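Local coordinates for YqgE/AlgH family protein (Corynebacterium diphtheriae NCTC 13129, PDB 2GS5) that is of unknown function and belongs to the UPF0301 (AlgH) family of conserved bacterial proteins, at residues P143-L146 against A147-E151; W174-V177 against M178-Q181. All coordinates share one frame; numbering follows the deposited sequence.

Interaction 1 of 2, residues P143-L146 against A147-E151; sequences PGQL and AQEIE
L146 and I150 meet one turn apart on the inner flank of helix 145-151, CG of L146 lying 3.8 Å from CD1 of I150. The leucine CG is swung opposite its backbone N (chi1 178°), which brings the branch forward along the helix to the isoleucine tip. CG1 of I150 also rests 3.4 Å from the backbone O of L146, the same oxygen that takes the I150 N-H at 2.9 Å, so the N-H and CG1 of I150 both crowd this oxygen.

Q145 and E149 form a more open, polar pair. The amide NE2 of Q145 donates to OE2 of E149 at 3.1 Å, with a nearly straight N-H...O angle of 175°. OE2 lies in the Q145 amide plane, while NE2 comes to it on the anti side and slightly out of the carboxylate plane; the two flat groups stand 74° apart. OE1 of E149 is bound by the indole NE1 atoms of W141 and W155, which should help fix the carboxylate. On the exposed side, G144 serves as N-cap residue, and its O accepts a hydrogen bond from N of Q148 at 3.2 Å.

Inward, L146 packs on P15 and W155, and I150 on R12, P15 and V157, seating this short helix against strand 155-159 and the loop residues R12 and P15.

Interaction 2 of 2, residues W174-V177 against M178-Q181; sequences WGDV and MRRQ
One face of the W174 indole carries the side chain of M178, a selenomethionine, in a CH-pi contact: CG stands 3.7 Å from the centroid of the six-membered ring, almost on its normal. SE is also near the ring but oblique to it, a Met-aromatic contact one turn along helix 173-179. With CG beside the backbone N (chi1 -72°) and further bends at chi2 and chi3, the M178 chain folds back along the indole. The ring has further partners in R34, by cation-pi, and A23, whose O accepts from NE1.

The R179 guanidinium lies with one face over the carbonyl O of G175, 3.3 Å from CZ. At its edge, NH1 forms a salt bridge with OD1 of D176 at 2.8 Å, although the carboxylate and guanidinium planes are 68° apart. A water accepts from NE of R179 at 2.9 Å and donates a weak bond to OD1 of D176. T190 O and the F191 ring, a cation-pi partner, link R179 to the C-terminal segment.

The R180 guanidinium passes one face over V177, while its NH2 reaches D164 in a salt bridge. V177 and W174 pack on V22 and V36 of the sheet. As the helix gives way to loop, O of V177 is gripped from opposite faces: N of R180, at 3.1 Å, sits above the carbonyl plane, and NE2 of Q181, at 3.0 Å, is tilted from it on the other face.

Overall arrangement
Both contacts are local, each within one continuous run of chain, and they follow in series without nesting or crossing. After the long strand 129-141, the chain turns into helix 145-151, where interaction 1 forms. It then runs through strand 155-159 and helix 162-166 to helix 173-179 and the residues just after it, where interaction 2 forms. The two centres lie 22 Å apart, with nearest atoms about 13 Å from each other. They are nevertheless related through the sheet: L146 and I150 of the first and Q181 of the second pack on strand 155-159, and interaction 2 extends to strands 19-23 and 36-42. Together they join a surface helix and a more deeply set one to one mixed sheet.

Interaction 1 of 2, residues P143-L146 against A147-E151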
loop_
_atom_site.group_PDB
_atom_site.type_symbol
_atom_site.label_atom_id
_atom_site.label_comp_id
_atom_site.label_asym_id
_atom_site.label_seq_id
_atom_site.Cartn_x
_atom_site.Cartn_y
_atom_site.Cartn_z
ATOM N N PRO A 143 -5.187 18.426 -0.907
ATOM C CA PRO A 143 -5.436 18.775 0.486
ATOM C C PRO A 143 -6.917 18.737 0.832
ATOM O O PRO A 143 -7.729 19.291 0.097
ATOM C CB PRO A 143 -4.918 20.207 0.580
ATOM C CG PRO A 143 -3.868 20.296 -0.453
ATOM C CD PRO A 143 -4.308 19.403 -1.572
ATOM N N GLY A 144 -7.256 18.072 1.929
ATOM C CA GLY A 144 -8.638 17.989 2.396
ATOM C C GLY A 144 -9.521 16.971 1.687
ATOM O O GLY A 144 -10.597 16.634 2.178
ATOM N N GLN A 145 -9.068 16.458 0.544
ATOM C CA GLN A 145 -9.918 15.611 -0.296
ATOM C C GLN A 145 -10.045 14.186 0.242
ATOM O O GLN A 145 -11.130 13.599 0.184
ATOM C CB GLN A 145 -9.394 15.608 -1.739
ATOM C CG GLN A 145 -10.244 14.845 -2.749
ATOM C CD GLN A 145 -11.661 15.376 -2.922
ATOM O OE1 GLN A 145 -11.919 16.579 -2.793
ATOM N NE2 GLN A 145 -12.590 14.472 -3.233
ATOM N N LEU A 146 -8.962 13.639 0.788
ATOM C CA LEU A 146 -9.035 12.318 1.409
ATOM C C LEU A 146 -10.023 12.349 2.572
ATOM O O LEU A 146 -10.859 11.455 2.696
ATOM C CB LEU A 146 -7.667 11.832 1.879
ATOM C CG LEU A 146 -7.671 10.479 2.594
ATOM C CD1 LEU A 146 -8.324 9.394 1.733
ATOM C CD2 LEU A 146 -6.251 10.103 2.963
ATOM N N ALA A 147 -9.945 13.388 3.406
ATOM C CA ALA A 147 -10.884 13.543 4.519
ATOM C C ALA A 147 -12.332 13.558 4.040
ATOM O O ALA A 147 -13.202 12.893 4.614
ATOM C CB ALA A 147 -10.584 14.814 5.267
ATOM N N GLN A 148 -12.592 14.327 2.986
ATOM C CA GLN A 148 -13.932 14.385 2.405
ATOM C C GLN A 148 -14.403 13.005 1.942
ATOM O O GLN A 148 -15.528 12.599 2.203
ATOM C CB GLN A 148 -13.967 15.363 1.230
ATOM C CG GLN A 148 -15.336 15.514 0.599
ATOM C CD GLN A 148 -16.348 16.141 1.536
ATOM O OE1 GLN A 148 -17.304 15.488 1.979
ATOM N NE2 GLN A 148 -16.143 17.417 1.850
ATOM N N GLU A 149 -13.528 12.278 1.259
ATOM C CA GLU A 149 -13.888 10.947 0.752
ATOM C C GLU A 149 -14.135 9.955 1.881
ATOM O O GLU A 149 -15.035 9.130 1.780
ATOM C CB GLU A 149 -12.824 10.436 -0.225
ATOM C CG GLU A 149 -12.822 11.263 -1.497
ATOM C CD GLU A 149 -11.803 10.846 -2.521
ATOM O OE1 GLU A 149 -11.154 9.795 -2.340
ATOM O OE2 GLU A 149 -11.663 11.574 -3.527
ATOM N N ILE A 150 -13.342 10.036 2.946
ATOM C CA ILE A 150 -13.566 9.187 4.115
ATOM C C ILE A 150 -14.936 9.492 4.743
ATOM O O ILE A 150 -15.711 8.574 5.017
ATOM C CB ILE A 150 -12.421 9.325 5.148
ATOM C CG1 ILE A 150 -11.133 8.706 4.596
ATOM C CG2 ILE A 150 -12.802 8.659 6.492
ATOM C CD1 ILE A 150 -9.896 9.122 5.348
ATOM N N GLU A 151 -15.246 10.776 4.898
ATOM C CA GLU A 151 -16.552 11.200 5.425
ATOM C C GLU A 151 -17.707 10.705 4.558
ATOM O O GLU A 151 -18.789 10.388 5.070
ATOM C CB GLU A 151 -16.601 12.724 5.550
ATOM C CG GLU A 151 -15.711 13.258 6.663
ATOM C CD GLU A 151 -15.396 14.738 6.545
ATOM O OE1 GLU A 151 -16.030 15.440 5.719
ATOM O OE2 GLU A 151 -14.506 15.207 7.296
#

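Interaction 2 of 2, residues W174-V177 against M178-Q181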
loop_
_atom_site.group_PDB
_atom_site.type_symbol
_atom_site.label_atom_id
_atom_site.label_comp_id
_atom_site.label_asym_id
_atom_site.label_seq_id
_atom_site.Cartn_x
_atom_site.Cartn_y
_atom_site.Cartn_z
ATOM N N TRP A 174 -7.482 -7.138 -0.950
ATOM C CA TRP A 174 -8.639 -6.427 -0.405
ATOM C C TRP A 174 -9.425 -7.310 0.573
ATOM O O TRP A 174 -9.724 -6.896 1.690
ATOM C CB TRP A 174 -9.529 -5.928 -1.546
ATOM C CG TRP A 174 -10.693 -5.110 -1.109
ATOM C CD1 TRP A 174 -10.729 -3.754 -0.942
ATOM C CD2 TRP A 174 -12.009 -5.583 -0.819
ATOM N NE1 TRP A 174 -11.981 -3.356 -0.547
ATOM C CE2 TRP A 174 -12.790 -4.460 -0.460
ATOM C CE3 TRP A 174 -12.611 -6.853 -0.820
ATOM C CZ2 TRP A 174 -14.134 -4.565 -0.100
ATOM C CZ3 TRP A 174 -13.948 -6.953 -0.461
ATOM C CH2 TRP A 174 -14.697 -5.816 -0.110
ATOM N N GLY A 175 -9.717 -8.540 0.165
ATOM C CA GLY A 175 -10.391 -9.487 1.042
ATOM C C GLY A 175 -9.646 -9.765 2.338
ATOM O O GLY A 175 -10.252 -9.797 3.413
ATOM N N ASP A 176 -8.332 -9.962 2.242
ATOM C CA ASP A 176 -7.528 -10.261 3.420
ATOM C C ASP A 176 -7.525 -9.082 4.393
ATOM O O ASP A 176 -7.640 -9.262 5.600
ATOM C CB ASP A 176 -6.085 -10.604 3.032
ATOM C CG ASP A 176 -5.958 -11.940 2.314
ATOM O OD1 ASP A 176 -6.973 -12.636 2.104
ATOM O OD2 ASP A 176 -4.811 -12.302 1.962
ATOM N N VAL A 177 -7.427 -7.864 3.872
ATOM C CA VAL A 177 -7.430 -6.691 4.757
ATOM C C VAL A 177 -8.799 -6.537 5.425
ATOM O O VAL A 177 -8.873 -6.250 6.614
ATOM C CB VAL A 177 -7.033 -5.388 4.027
ATOM C CG1 VAL A 177 -7.135 -4.200 4.974
ATOM C CG2 VAL A 177 -5.618 -5.516 3.463
HETATM N N MSE A 178 -9.881 -6.758 4.675
HETATM C CA MSE A 178 -11.230 -6.668 5.235
HETATM C C MSE A 178 -11.428 -7.659 6.384
HETATM O O MSE A 178 -12.077 -7.349 7.378
HETATM C CB MSE A 178 -12.280 -6.911 4.136
HETATM C CG MSE A 178 -12.422 -5.763 3.143
HETATM SE SE MSE A 178 -13.300 -4.188 3.906
HETATM C CE MSE A 178 -15.136 -4.843 3.876
ATOM N N ARG A 179 -10.851 -8.845 6.251
ATOM C CA ARG A 179 -10.955 -9.863 7.307
ATOM C C ARG A 179 -10.266 -9.510 8.638
ATOM O O ARG A 179 -10.614 -10.092 9.677
ATOM C CB ARG A 179 -10.434 -11.202 6.807
ATOM C CG ARG A 179 -11.472 -11.983 6.045
ATOM C CD ARG A 179 -10.897 -13.312 5.580
ATOM N NE ARG A 179 -10.089 -13.181 4.367
ATOM C CZ ARG A 179 -10.597 -13.051 3.139
ATOM N NH1 ARG A 179 -9.788 -12.964 2.098
ATOM N NH2 ARG A 179 -11.905 -13.009 2.949
ATOM N N ARG A 180 -9.309 -8.581 8.611
ATOM C CA ARG A 180 -8.635 -8.110 9.831
ATOM C C ARG A 180 -9.394 -7.032 10.591
ATOM O O ARG A 180 -9.010 -6.683 11.708
ATOM C CB ARG A 180 -7.273 -7.491 9.498
ATOM C CG ARG A 180 -6.252 -8.396 8.889
ATOM C CD ARG A 180 -4.857 -7.840 9.151
ATOM N NE ARG A 180 -4.625 -6.494 8.596
ATOM C CZ ARG A 180 -4.134 -6.248 7.378
ATOM N NH1 ARG A 180 -3.842 -7.240 6.546
ATOM N NH2 ARG A 180 -3.933 -4.995 6.986
ATOM N N GLN A 181 -10.428 -6.460 9.980
ATOM C CA GLN A 181 -11.084 -5.270 10.532
ATOM C C GLN A 181 -12.219 -5.634 11.475
ATOM O O GLN A 181 -12.670 -6.767 11.467
ATOM C CB GLN A 181 -11.577 -4.382 9.388
ATOM C CG GLN A 181 -10.489 -4.035 8.366
ATOM C CD GLN A 181 -9.187 -3.591 9.026
ATOM O OE1 GLN A 181 -9.209 -2.824 9.981
ATOM N NE2 GLN A 181 -8.055 -4.077 8.521
HETATM O O HOH W 1 -7.259 -13.368 4.939
#